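Local atomic coordinates of HI0065 (Haemophilus influenzae, PDB entry 1HTW), a protein that binds ATP and magnesium and is required to form the threonylcarbamoyl group on adenosine 37 of tRNAs that read codons beginning with adenine. Residues K32-L38 against P123-V129; I81-Y87 against S108-W114; E2-I8 against A137-I143. One frame throughout, in Å; residues are numbered along the deposited sequence.

Contact 1 of 3, residues K32-L38 against P123-V129; sequences KAIMVYL and PEADILV. With NA (sodium ion), chain F.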
loop_
_atom_site.group_PDB
_atom_site.type_symbol
_atom_site.label_atom_id
_atom_site.label_comp_id
_atom_site.label_asym_id
_atom_site.label_seq_id
_atom_site.Cartn_x
_atom_site.Cartn_y
_atom_site.Cartn_z
ATOM N N LYS A 32 -4.651 -10.285 10.824
ATOM C CA LYS A 32 -5.278 -8.962 10.717
ATOM C C LYS A 32 -4.902 -8.355 9.328
ATOM O O LYS A 32 -3.908 -8.753 8.772
ATOM C CB LYS A 32 -4.972 -8.024 11.828
ATOM C CG LYS A 32 -3.577 -7.412 11.820
ATOM C CD LYS A 32 -3.627 -6.145 12.706
ATOM C CE LYS A 32 -2.467 -5.243 12.389
ATOM N NZ LYS A 32 -2.264 -4.161 13.394
ATOM N N ALA A 33 -5.811 -7.528 8.893
ATOM C CA ALA A 33 -5.543 -6.899 7.529
ATOM C C ALA A 33 -4.356 -5.941 7.719
ATOM O O ALA A 33 -4.315 -5.225 8.730
ATOM C CB ALA A 33 -6.776 -6.169 7.125
ATOM N N ILE A 34 -3.450 -5.940 6.758
ATOM C CA ILE A 34 -2.275 -5.023 6.901
ATOM C C ILE A 34 -2.624 -3.691 6.217
ATOM O O ILE A 34 -3.003 -3.734 5.048
ATOM C CB ILE A 34 -1.063 -5.677 6.302
ATOM C CG1 ILE A 34 -0.798 -7.076 6.929
ATOM C CG2 ILE A 34 0.199 -4.830 6.397
ATOM C CD1 ILE A 34 0.484 -7.720 6.458
ATOM N N MET A 35 -2.555 -2.620 6.957
ATOM C CA MET A 35 -2.914 -1.292 6.393
ATOM C C MET A 35 -1.620 -0.583 5.981
ATOM O O MET A 35 -0.748 -0.287 6.779
ATOM C CB MET A 35 -3.697 -0.486 7.405
ATOM C CG MET A 35 -4.891 -1.325 7.988
ATOM S SD MET A 35 -6.271 -1.468 6.610
ATOM C CE MET A 35 -6.647 0.306 6.309
ATOM N N VAL A 36 -1.561 -0.264 4.675
ATOM C CA VAL A 36 -0.372 0.438 4.152
ATOM C C VAL A 36 -0.888 1.763 3.560
ATOM O O VAL A 36 -1.608 1.719 2.565
ATOM C CB VAL A 36 0.284 -0.374 3.059
ATOM C CG1 VAL A 36 1.637 0.287 2.643
ATOM C CG2 VAL A 36 0.719 -1.790 3.596
ATOM N N TYR A 37 -0.400 2.882 4.104
ATOM C CA TYR A 37 -0.790 4.179 3.532
ATOM C C TYR A 37 0.341 4.643 2.620
ATOM O O TYR A 37 1.472 4.737 3.069
ATOM C CB TYR A 37 -0.910 5.205 4.656
ATOM C CG TYR A 37 -2.120 5.088 5.563
ATOM C CD1 TYR A 37 -2.969 3.986 5.568
ATOM C CD2 TYR A 37 -2.355 6.116 6.457
ATOM C CE1 TYR A 37 -4.049 3.937 6.462
ATOM C CE2 TYR A 37 -3.423 6.083 7.334
ATOM C CZ TYR A 37 -4.252 4.991 7.322
ATOM O OH TYR A 37 -5.320 4.988 8.218
ATOM N N LEU A 38 0.014 4.871 1.327
ATOM C CA LEU A 38 0.979 5.280 0.335
ATOM C C LEU A 38 0.830 6.804 0.113
ATOM O O LEU A 38 -0.232 7.282 -0.238
ATOM C CB LEU A 38 0.728 4.586 -1.022
ATOM C CG LEU A 38 0.761 3.054 -1.004
ATOM C CD1 LEU A 38 0.319 2.497 -2.347
ATOM C CD2 LEU A 38 2.129 2.584 -0.576
ATOM N N PRO A 123 -9.076 2.124 9.222
ATOM C CA PRO A 123 -8.241 1.636 10.299
ATOM C C PRO A 123 -6.862 2.317 10.195
ATOM O O PRO A 123 -6.445 2.691 9.093
ATOM C CB PRO A 123 -8.106 0.143 10.041
ATOM C CG PRO A 123 -9.204 -0.204 9.094
ATOM C CD PRO A 123 -9.526 1.056 8.319
ATOM N N GLU A 124 -6.213 2.491 11.328
ATOM C CA GLU A 124 -4.930 3.168 11.404
ATOM C C GLU A 124 -3.901 2.370 10.593
ATOM O O GLU A 124 -4.063 1.164 10.443
ATOM C CB GLU A 124 -4.442 3.293 12.842
ATOM C CG GLU A 124 -3.130 4.046 12.990
ATOM C CD GLU A 124 -2.274 3.523 14.128
ATOM O OE1 GLU A 124 -2.840 2.986 15.105
ATOM O OE2 GLU A 124 -1.033 3.629 14.022
ATOM N N ALA A 125 -2.907 3.084 10.059
ATOM C CA ALA A 125 -1.901 2.413 9.248
ATOM C C ALA A 125 -0.930 1.581 10.096
ATOM O O ALA A 125 -0.549 2.013 11.166
ATOM C CB ALA A 125 -1.049 3.432 8.488
ATOM N N ASP A 126 -0.466 0.489 9.495
ATOM C CA ASP A 126 0.617 -0.263 10.139
ATOM C C ASP A 126 1.942 0.379 9.690
ATOM O O ASP A 126 2.910 0.408 10.426
ATOM C CB ASP A 126 0.593 -1.736 9.745
ATOM C CG ASP A 126 -0.584 -2.434 10.415
ATOM O OD1 ASP A 126 -0.513 -2.656 11.668
ATOM O OD2 ASP A 126 -1.606 -2.721 9.761
ATOM N N ILE A 127 1.923 0.854 8.435
ATOM C CA ILE A 127 3.193 1.427 7.901
ATOM C C ILE A 127 2.806 2.561 6.918
ATOM O O ILE A 127 1.780 2.458 6.261
ATOM C CB ILE A 127 3.996 0.349 7.207
ATOM C CG1 ILE A 127 5.395 0.804 6.754
ATOM C CG2 ILE A 127 3.248 -0.231 6.018
ATOM C CD1 ILE A 127 6.402 -0.358 6.855
ATOM N N LEU A 128 3.549 3.640 7.031
ATOM C CA LEU A 128 3.402 4.752 6.066
ATOM C C LEU A 128 4.524 4.596 5.060
ATOM O O LEU A 128 5.667 4.368 5.433
ATOM C CB LEU A 128 3.590 6.124 6.730
ATOM C CG LEU A 128 2.807 6.414 7.975
ATOM C CD1 LEU A 128 3.082 7.850 8.468
ATOM C CD2 LEU A 128 1.314 6.247 7.713
ATOM N N VAL A 129 4.205 4.819 3.764
ATOM C CA VAL A 129 5.292 4.794 2.775
ATOM C C VAL A 129 5.330 6.209 2.172
ATOM O O VAL A 129 4.387 6.565 1.453
ATOM C CB VAL A 129 4.922 3.810 1.627
ATOM C CG1 VAL A 129 6.021 3.806 0.587
ATOM C CG2 VAL A 129 4.782 2.391 2.186
HETATM NA NA NA F . -2.313 7.376 1.672
#
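The ring of Tyr37 lies flat against Ala125, whose CB stands 3.3 Å above the ring plane and over its centre, a CH-pi contact only 6° off the ring normal. CG of Tyr37 sits anti to its own carbonyl carbon (chi1 -74°), which carries the ring back over the loop before strand 127-134. There the phenol OH donates to Pro123 O at 2.7 Å, from a position tilted out of the carbonyl plane. Leu128 CD2 comes obliquely against CB and CD2 of the same tyrosine. Met35 also points toward this loop: its chain bends at CB-CG and again at CG-SD, bringing CE to Pro123 CD at 3.6 Å, the two side chains meeting at about a right angle. Strands 34-39 and 127-134 are parallel neighbours in the central sheet of this P-loop NTPase fold, paired through Val36 with Ile127, Tyr37 with Leu128 and Leu38 with Val129. Tyr37 N donates to Ile127 O, and Tyr37 O receives Val129 N. Where the pairing begins, Met35 O takes Asp126 N at 2.8 Å and, weakly, Ile127 N. Asp126 completes this end with its carboxylate: OD2 accepts Met35 N at 3.0 Å through its anti lone pair, in a nearly straight bond. OD1 offers its syn lone pair to Lys32 NZ at 2.9 Å in a salt bridge. Thr146 hydrogen-bonds to OD1 as well, so both oxygens of this buried carboxylate are engaged, which probably stabilises its negative charge. On the sheet face of Val36, its CG1 touches both Ile127 CG2 and Val129 CG2, and Phe21 of helix 11-28 covers the group. Leu38 CD2 packs beside Val129 CB, while Leu38 O binds the sodium ion together with Asn39, Ile112 and Ser115.

Contact 2 of 3, residues I81-Y87 against S108-W114; sequences IYHFDLY and SICLIEW. With NA (sodium ion), chain F; MG (magnesium ion), chain D.
Glu113 reaches across to His83 while holding the magnesium ion. Its CB lies 3.6 Å from Phe84 O, the carbonyl that also accepts Glu113 N, and CG passes the same oxygen at 4.0 Å. With CG anti to the carbonyl carbon (chi1 -66°) and the chain extended beyond it, the carboxylate is carried to the edge of the imidazole. OE2 accepts His83 NE2 at 2.8 Å; the oxygen lies in the ring plane, but the nitrogen meets the carboxylate on its anti side, 32° out of plane. OE1 binds magnesium at 2.2 Å, so His83 is a second-shell partner of a magnesium ligand and probably helps to position it. Three waters, Thr47 and ADP complete the coordination. One of those waters donates to Asp85 OD2 at 2.6 Å, tying a second carboxylate to the site. Asp85 OD1 accepts Tyr87 N in an Asx turn, and its carboxylate runs alongside the Trp114 ring, the two planes nearly parallel. Over one face of that indole sits Tyr87 CD1, 3.4 Å from Trp114 CE2, the ring planes inclined at 38°. On the sheet face opposite His83 and Glu113, Phe84 CD1 meets Ile112 CG1, and Cys110 SG lies obliquely by the rings of Tyr82 and Phe84. The two strands run parallel, residue for residue from Ile81 with Ile109 to Asp85 with Glu113. Strand 109-113 is flanked by strand 34-39, and strand 79-85 by the antiparallel strand 71-76; helix 46-56 covers the His83 and Leu111 face, and helix 100-104 the Phe84 and Cys110 face.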
loop_
_atom_site.group_PDB
_atom_site.type_symbol
_atom_site.label_atom_id
_atom_site.label_comp_id
_atom_site.label_asym_id
_atom_site.label_seq_id
_atom_site.Cartn_x
_atom_site.Cartn_y
_atom_site.Cartn_z
ATOM N N ILE A 81 -6.115 -8.669 -1.841
ATOM C CA ILE A 81 -5.365 -7.416 -1.708
ATOM C C ILE A 81 -6.246 -6.302 -2.270
ATOM O O ILE A 81 -6.773 -6.504 -3.362
ATOM C CB ILE A 81 -4.016 -7.489 -2.399
ATOM C CG1 ILE A 81 -3.192 -8.629 -1.711
ATOM C CG2 ILE A 81 -3.245 -6.158 -2.195
ATOM C CD1 ILE A 81 -2.046 -9.129 -2.481
ATOM N N TYR A 82 -6.384 -5.254 -1.514
ATOM C CA TYR A 82 -7.285 -4.165 -1.897
ATOM C C TYR A 82 -6.488 -2.865 -2.137
ATOM O O TYR A 82 -5.664 -2.533 -1.328
ATOM C CB TYR A 82 -8.328 -3.906 -0.819
ATOM C CG TYR A 82 -9.219 -5.133 -0.687
ATOM C CD1 TYR A 82 -10.262 -5.372 -1.530
ATOM C CD2 TYR A 82 -8.871 -6.082 0.289
ATOM C CE1 TYR A 82 -11.035 -6.530 -1.398
ATOM C CE2 TYR A 82 -9.605 -7.274 0.362
ATOM C CZ TYR A 82 -10.664 -7.470 -0.467
ATOM O OH TYR A 82 -11.445 -8.621 -0.291
ATOM N N HIS A 83 -6.661 -2.351 -3.352
ATOM C CA HIS A 83 -5.939 -1.084 -3.695
ATOM C C HIS A 83 -7.000 0.000 -3.642
ATOM O O HIS A 83 -8.064 -0.044 -4.280
ATOM C CB HIS A 83 -5.382 -1.235 -5.126
ATOM C CG HIS A 83 -4.677 0.026 -5.598
ATOM N ND1 HIS A 83 -4.531 0.290 -6.931
ATOM C CD2 HIS A 83 -4.084 1.010 -4.898
ATOM C CE1 HIS A 83 -3.874 1.449 -7.070
ATOM N NE2 HIS A 83 -3.548 1.896 -5.857
ATOM N N PHE A 84 -6.726 1.009 -2.803
ATOM C CA PHE A 84 -7.663 2.142 -2.669
ATOM C C PHE A 84 -7.032 3.429 -3.183
ATOM O O PHE A 84 -5.843 3.625 -2.972
ATOM C CB PHE A 84 -7.966 2.370 -1.180
ATOM C CG PHE A 84 -8.819 1.297 -0.546
ATOM C CD1 PHE A 84 -8.188 0.152 -0.055
ATOM C CD2 PHE A 84 -10.157 1.528 -0.274
ATOM C CE1 PHE A 84 -8.941 -0.826 0.586
ATOM C CE2 PHE A 84 -10.909 0.527 0.340
ATOM C CZ PHE A 84 -10.294 -0.622 0.748
ATOM N N ASP A 85 -7.815 4.200 -3.951
ATOM C CA ASP A 85 -7.415 5.592 -4.251
ATOM C C ASP A 85 -8.617 6.439 -3.808
ATOM O O ASP A 85 -9.672 6.343 -4.457
ATOM C CB ASP A 85 -7.148 5.870 -5.723
ATOM C CG ASP A 85 -6.668 7.368 -5.821
ATOM O OD1 ASP A 85 -7.008 8.110 -4.893
ATOM O OD2 ASP A 85 -5.929 7.670 -6.745
ATOM N N LEU A 86 -8.489 7.120 -2.705
ATOM C CA LEU A 86 -9.532 7.791 -2.002
ATOM C C LEU A 86 -9.689 9.270 -2.402
ATOM O O LEU A 86 -10.422 9.978 -1.725
ATOM C CB LEU A 86 -9.476 7.697 -0.496
ATOM C CG LEU A 86 -9.454 6.301 0.150
ATOM C CD1 LEU A 86 -9.467 6.366 1.657
ATOM C CD2 LEU A 86 -10.613 5.459 -0.384
ATOM N N TYR A 87 -8.969 9.629 -3.451
ATOM C CA TYR A 87 -8.982 11.041 -3.858
ATOM C C TYR A 87 -10.388 11.597 -4.004
ATOM O O TYR A 87 -10.662 12.715 -3.539
ATOM C CB TYR A 87 -8.200 11.227 -5.161
ATOM C CG TYR A 87 -8.120 12.720 -5.497
ATOM C CD1 TYR A 87 -7.797 13.625 -4.496
ATOM C CD2 TYR A 87 -8.406 13.185 -6.763
ATOM C CE1 TYR A 87 -7.737 14.984 -4.769
ATOM C CE2 TYR A 87 -8.357 14.544 -7.045
ATOM C CZ TYR A 87 -8.007 15.429 -6.051
ATOM O OH TYR A 87 -7.949 16.774 -6.321
ATOM N N SER A 108 -6.361 -9.709 4.838
ATOM C CA SER A 108 -6.046 -9.045 3.534
ATOM C C SER A 108 -4.854 -8.110 3.702
ATOM O O SER A 108 -4.255 -7.951 4.747
ATOM C CB SER A 108 -7.280 -8.224 3.176
ATOM O OG SER A 108 -7.491 -7.127 4.030
ATOM N N ILE A 109 -4.518 -7.498 2.542
ATOM C CA ILE A 109 -3.481 -6.410 2.582
ATOM C C ILE A 109 -4.225 -5.220 1.904
ATOM O O ILE A 109 -4.821 -5.466 0.862
ATOM C CB ILE A 109 -2.285 -6.797 1.719
ATOM C CG1 ILE A 109 -1.440 -7.857 2.494
ATOM C CG2 ILE A 109 -1.385 -5.550 1.554
ATOM C CD1 ILE A 109 -0.473 -8.626 1.721
ATOM N N CYS A 110 -4.147 -4.038 2.496
ATOM C CA CYS A 110 -4.866 -2.910 1.892
ATOM C C CYS A 110 -3.758 -1.840 1.577
ATOM O O CYS A 110 -3.012 -1.489 2.493
ATOM C CB CYS A 110 -5.865 -2.306 2.832
ATOM S SG CYS A 110 -7.313 -3.432 3.161
ATOM N N LEU A 111 -3.823 -1.365 0.352
ATOM C CA LEU A 111 -2.772 -0.348 -0.049
ATOM C C LEU A 111 -3.561 0.905 -0.440
ATOM O O LEU A 111 -4.417 0.795 -1.335
ATOM C CB LEU A 111 -2.065 -0.924 -1.277
ATOM C CG LEU A 111 -1.504 -2.367 -1.137
ATOM C CD1 LEU A 111 -0.954 -2.870 -2.481
ATOM C CD2 LEU A 111 -0.314 -2.371 -0.120
ATOM N N ILE A 112 -3.337 1.974 0.291
ATOM C CA ILE A 112 -4.231 3.103 0.271
ATOM C C ILE A 112 -3.547 4.397 -0.181
ATOM O O ILE A 112 -2.628 4.855 0.481
ATOM C CB ILE A 112 -4.831 3.293 1.658
ATOM C CG1 ILE A 112 -5.599 1.949 2.010
ATOM C CG2 ILE A 112 -5.793 4.460 1.744
ATOM C CD1 ILE A 112 -6.319 2.047 3.326
ATOM N N GLU A 113 -4.065 4.954 -1.261
ATOM C CA GLU A 113 -3.627 6.289 -1.728
ATOM C C GLU A 113 -4.641 7.294 -1.267
ATOM O O GLU A 113 -5.836 7.010 -1.106
ATOM C CB GLU A 113 -3.493 6.315 -3.259
ATOM C CG GLU A 113 -2.392 5.417 -3.786
ATOM C CD GLU A 113 -2.191 5.397 -5.260
ATOM O OE1 GLU A 113 -2.066 6.511 -5.864
ATOM O OE2 GLU A 113 -2.045 4.311 -5.844
ATOM N N TRP A 114 -4.175 8.486 -0.813
ATOM C CA TRP A 114 -5.051 9.491 -0.260
ATOM C C TRP A 114 -5.791 9.053 0.979
ATOM O O TRP A 114 -6.973 9.334 1.222
ATOM C CB TRP A 114 -6.067 9.952 -1.334
ATOM C CG TRP A 114 -5.462 10.911 -2.305
ATOM C CD1 TRP A 114 -4.955 10.638 -3.548
ATOM C CD2 TRP A 114 -5.307 12.327 -2.118
ATOM N NE1 TRP A 114 -4.489 11.784 -4.126
ATOM C CE2 TRP A 114 -4.701 12.832 -3.273
ATOM C CE3 TRP A 114 -5.615 13.195 -1.067
ATOM C CZ2 TRP A 114 -4.391 14.187 -3.428
ATOM C CZ3 TRP A 114 -5.318 14.549 -1.229
ATOM C CH2 TRP A 114 -4.709 15.022 -2.399
HETATM NA NA NA F . -2.313 7.376 1.672
HETATM MG MG MG D . -1.821 6.871 -7.992
HETATM O O HOH W 1 -4.483 10.050 -6.934
HETATM O O HOH W 2 -4.072 6.619 -8.193
HETATM O O HOH W 3 -2.138 8.953 -7.686
HETATM O O HOH W 4 -1.881 7.177 -10.162
#

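Contact 3 of 3, residues E2-I8 against A137-I143; sequences ESLTQYI and ARNIELI. With ADP (adenosine-5'-diphosphate), chain H.
Ile8 CG1 meets Ile140 CD1 at 3.6 Å, the two side chains crossing on the face of the sheet that Met14 of helix 11-28 covers. Ile140 swings CG1 to the side of its backbone N (chi1 -66°) and stretches straight on, so that CD1 reaches this partner. Farther along the same face, Leu4 and Leu142 lie side by side and point the same way, with CD2 of Leu4 4.1 Å from CD1 of Leu142. Outward from these contacts, an antiparallel ladder joins the strands. Leu4 with Leu142, Gln6 with Ile140 and Ile8 with Arg138 are its hydrogen-bonded pairs, each closed by two backbone bonds. Leu142 O is gripped twice, by Leu4 N in the carbonyl plane and by Ser3 OG at 2.9 Å from above that plane. The opposite face is more polar. Asn139 ND2 donates to Thr5 OG1 at 3.0 Å, almost straight at 171° and in the plane of the amide, which helps set the rotation of the amide. Next to it, the edge of the Tyr7 ring faces Asn139 OD1, and Tyr7 CE1 rests 4.0 Å from Ala137 CB. At the nucleotide end, Arg138 bends at CB-CG and lays one face of its guanidinium against the adenine, with ADP C5 3.7 Å above the plane and offset toward the rim. Its NH1 reaches Ala137 O at 2.9 Å and also bonds to Asp135 O, while NE donates to Ala44 O; these bonds probably help to keep the group stacked over the base. Strand 3-8 thus forms an edge of the mixed sheet, and strand 137-144 beside it carries an arginine onto the adenine in the nucleotide pocket of a P-loop NTPase; Glu11 and Asp136 O hydrogen-bond to ADP as well.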
loop_
_atom_site.group_PDB
_atom_site.type_symbol
_atom_site.label_atom_id
_atom_site.label_comp_id
_atom_site.label_asym_id
_atom_site.label_seq_id
_atom_site.Cartn_x
_atom_site.Cartn_y
_atom_site.Cartn_z
ATOM N N GLU A 2 10.315 2.335 14.020
ATOM C CA GLU A 2 11.572 2.230 13.258
ATOM C C GLU A 2 11.302 2.786 11.873
ATOM O O GLU A 2 10.120 3.077 11.553
ATOM C CB GLU A 2 12.144 0.831 13.260
ATOM C CG GLU A 2 13.421 0.692 14.090
ATOM C CD GLU A 2 14.589 0.123 13.314
ATOM O OE1 GLU A 2 14.608 -1.109 13.095
ATOM O OE2 GLU A 2 15.509 0.882 12.933
ATOM N N SER A 3 12.378 3.140 11.173
ATOM C CA SER A 3 12.206 3.666 9.816
ATOM C C SER A 3 13.201 3.040 8.850
ATOM O O SER A 3 14.246 2.503 9.203
ATOM C CB SER A 3 12.464 5.203 9.872
ATOM O OG SER A 3 11.751 5.834 8.830
ATOM N N LEU A 4 12.855 3.103 7.548
ATOM C CA LEU A 4 13.755 2.693 6.501
ATOM C C LEU A 4 13.814 3.866 5.486
ATOM O O LEU A 4 12.731 4.358 5.177
ATOM C CB LEU A 4 13.318 1.461 5.728
ATOM C CG LEU A 4 13.954 1.249 4.342
ATOM C CD1 LEU A 4 15.414 0.814 4.499
ATOM C CD2 LEU A 4 13.189 0.192 3.553
ATOM N N THR A 5 15.020 4.203 5.075
ATOM C CA THR A 5 15.127 5.204 3.978
ATOM C C THR A 5 15.790 4.480 2.810
ATOM O O THR A 5 16.902 3.959 2.919
ATOM C CB THR A 5 15.801 6.497 4.368
ATOM O OG1 THR A 5 15.793 7.422 3.197
ATOM C CG2 THR A 5 17.251 6.412 4.773
ATOM N N GLN A 6 15.134 4.512 1.648
ATOM C CA GLN A 6 15.599 3.776 0.503
ATOM C C GLN A 6 15.560 4.558 -0.795
ATOM O O GLN A 6 14.532 5.087 -1.169
ATOM C CB GLN A 6 14.612 2.552 0.321
ATOM C CG GLN A 6 15.002 1.704 -0.878
ATOM C CD GLN A 6 16.167 0.777 -0.595
ATOM O OE1 GLN A 6 16.321 0.239 0.510
ATOM N NE2 GLN A 6 17.132 0.773 -1.516
ATOM N N TYR A 7 16.764 4.688 -1.367
ATOM C CA TYR A 7 16.887 5.385 -2.664
ATOM C C TYR A 7 16.450 4.421 -3.771
ATOM O O TYR A 7 16.738 3.199 -3.770
ATOM C CB TYR A 7 18.392 5.769 -2.848
ATOM C CG TYR A 7 18.713 6.363 -4.203
ATOM C CD1 TYR A 7 17.987 7.487 -4.599
ATOM C CD2 TYR A 7 19.823 5.981 -4.924
ATOM C CE1 TYR A 7 18.298 8.109 -5.812
ATOM C CE2 TYR A 7 20.177 6.628 -6.109
ATOM C CZ TYR A 7 19.368 7.673 -6.529
ATOM O OH TYR A 7 19.726 8.384 -7.671
ATOM N N ILE A 8 15.676 4.951 -4.642
ATOM C CA ILE A 8 15.082 4.193 -5.797
ATOM C C ILE A 8 15.485 4.956 -7.090
ATOM O O ILE A 8 14.828 5.920 -7.449
ATOM C CB ILE A 8 13.565 4.313 -5.631
ATOM C CG1 ILE A 8 13.100 3.638 -4.327
ATOM C CG2 ILE A 8 12.928 3.618 -6.858
ATOM C CD1 ILE A 8 13.438 2.146 -4.189
ATOM N N ALA A 137 14.121 9.715 -10.450
ATOM C CA ALA A 137 14.569 8.991 -9.250
ATOM C C ALA A 137 13.609 9.287 -8.117
ATOM O O ALA A 137 12.880 10.262 -8.093
ATOM C CB ALA A 137 15.993 9.275 -8.845
ATOM N N ARG A 138 13.613 8.418 -7.095
ATOM C CA ARG A 138 12.773 8.573 -5.940
ATOM C C ARG A 138 13.560 8.200 -4.680
ATOM O O ARG A 138 14.602 7.585 -4.729
ATOM C CB ARG A 138 11.494 7.638 -6.006
ATOM C CG ARG A 138 10.661 7.835 -7.262
ATOM C CD ARG A 138 9.878 9.086 -7.358
ATOM N NE ARG A 138 8.971 9.169 -8.524
ATOM C CZ ARG A 138 9.345 9.706 -9.682
ATOM N NH1 ARG A 138 10.562 10.244 -9.827
ATOM N NH2 ARG A 138 8.473 9.854 -10.686
ATOM N N ASN A 139 12.989 8.568 -3.540
ATOM C CA ASN A 139 13.482 8.086 -2.240
ATOM C C ASN A 139 12.232 7.845 -1.384
ATOM O O ASN A 139 11.335 8.676 -1.265
ATOM C CB ASN A 139 14.397 9.162 -1.606
ATOM C CG ASN A 139 15.253 8.544 -0.489
ATOM O OD1 ASN A 139 16.297 7.957 -0.755
ATOM N ND2 ASN A 139 14.718 8.694 0.707
ATOM N N ILE A 140 12.212 6.634 -0.773
ATOM C CA ILE A 140 11.029 6.282 0.029
ATOM C C ILE A 140 11.437 6.137 1.501
ATOM O O ILE A 140 12.523 5.665 1.755
ATOM C CB ILE A 140 10.597 4.845 -0.439
ATOM C CG1 ILE A 140 10.118 4.955 -1.889
ATOM C CG2 ILE A 140 9.540 4.331 0.521
ATOM C CD1 ILE A 140 9.948 3.591 -2.544
ATOM N N GLU A 141 10.580 6.675 2.345
ATOM C CA GLU A 141 10.779 6.480 3.806
ATOM C C GLU A 141 9.610 5.563 4.208
ATOM O O GLU A 141 8.442 5.935 3.969
ATOM C CB GLU A 141 10.773 7.785 4.531
ATOM C CG GLU A 141 9.486 8.487 4.865
ATOM C CD GLU A 141 9.599 9.998 4.963
ATOM O OE1 GLU A 141 10.340 10.593 4.141
ATOM O OE2 GLU A 141 8.945 10.635 5.816
ATOM N N LEU A 142 9.952 4.456 4.834
ATOM C CA LEU A 142 8.873 3.626 5.441
ATOM C C LEU A 142 8.919 3.922 6.950
ATOM O O LEU A 142 9.997 3.878 7.585
ATOM C CB LEU A 142 9.176 2.140 5.228
ATOM C CG LEU A 142 9.105 1.533 3.849
ATOM C CD1 LEU A 142 9.143 -0.014 3.945
ATOM C CD2 LEU A 142 7.839 1.935 3.135
ATOM N N ILE A 143 7.779 4.182 7.514
ATOM C CA ILE A 143 7.611 4.535 8.894
ATOM C C ILE A 143 6.588 3.551 9.531
ATOM O O ILE A 143 5.440 3.526 9.163
ATOM C CB ILE A 143 7.160 5.982 9.063
ATOM C CG1 ILE A 143 8.179 6.944 8.395
ATOM C CG2 ILE A 143 7.108 6.338 10.561
ATOM C CD1 ILE A 143 7.689 8.382 8.461
HETATM P PB ADP H . 1.079 8.486 -8.182
HETATM O O1B ADP H . 0.130 7.298 -7.981
HETATM O O2B ADP H . 1.822 8.836 -6.963
HETATM O O3B ADP H . 0.199 9.694 -8.722
HETATM P PA ADP H . 2.026 7.125 -10.560
HETATM O O1A ADP H . 0.703 7.044 -11.250
HETATM O O2A ADP H . 2.626 5.831 -10.171
HETATM O O3A ADP H . 2.004 8.160 -9.364
HETATM O "O5'" ADP H . 3.024 7.842 -11.591
HETATM C "C5'" ADP H . 4.425 7.764 -11.539
HETATM C "C4'" ADP H . 4.965 8.229 -12.919
HETATM O "O4'" ADP H . 6.362 8.489 -12.803
HETATM C "C3'" ADP H . 4.775 7.198 -14.010
HETATM O "O3'" ADP H . 4.383 7.846 -15.261
HETATM C "C2'" ADP H . 6.136 6.531 -14.018
HETATM O "O2'" ADP H . 6.448 5.841 -15.213
HETATM C "C1'" ADP H . 7.092 7.691 -13.660
HETATM N N9 ADP H . 8.300 7.254 -13.006
HETATM C C8 ADP H . 9.578 7.593 -13.351
HETATM N N7 ADP H . 10.528 7.180 -12.586
HETATM C C5 ADP H . 9.868 6.502 -11.659
HETATM C C6 ADP H . 10.402 5.896 -10.547
HETATM N N6 ADP H . 11.683 5.893 -10.209
HETATM N N1 ADP H . 9.480 5.375 -9.688
HETATM C C2 ADP H . 8.168 5.450 -9.968
HETATM N N3 ADP H . 7.548 6.061 -10.999
HETATM C C4 ADP H . 8.510 6.534 -11.828
#

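All three contacts belong to one mixed sheet, ordered 3-8, 137-144, 127-134, 34-39, 109-113, 79-85 and 71-76. Contact 3 joins its first two strands, contact 1 the third and fourth, and contact 2 the fifth and sixth. Centres of contacts 1 and 2 are 9 Å apart, bridged by probable backbone bonds such as Leu38 N to Ile112 O and by a shared sodium ion. Those of contacts 1 and 3, 16 Å apart, are linked by a probable Leu128 N to Ile143 O bond and Val129 on Leu142. Contacts 2 and 3, centres 19 Å apart, do not touch. Along the chain contact 2 nests inside contact 1, and that inside contact 3. Strand 109-113 binds magnesium; distant strand 137-144 covers adenine.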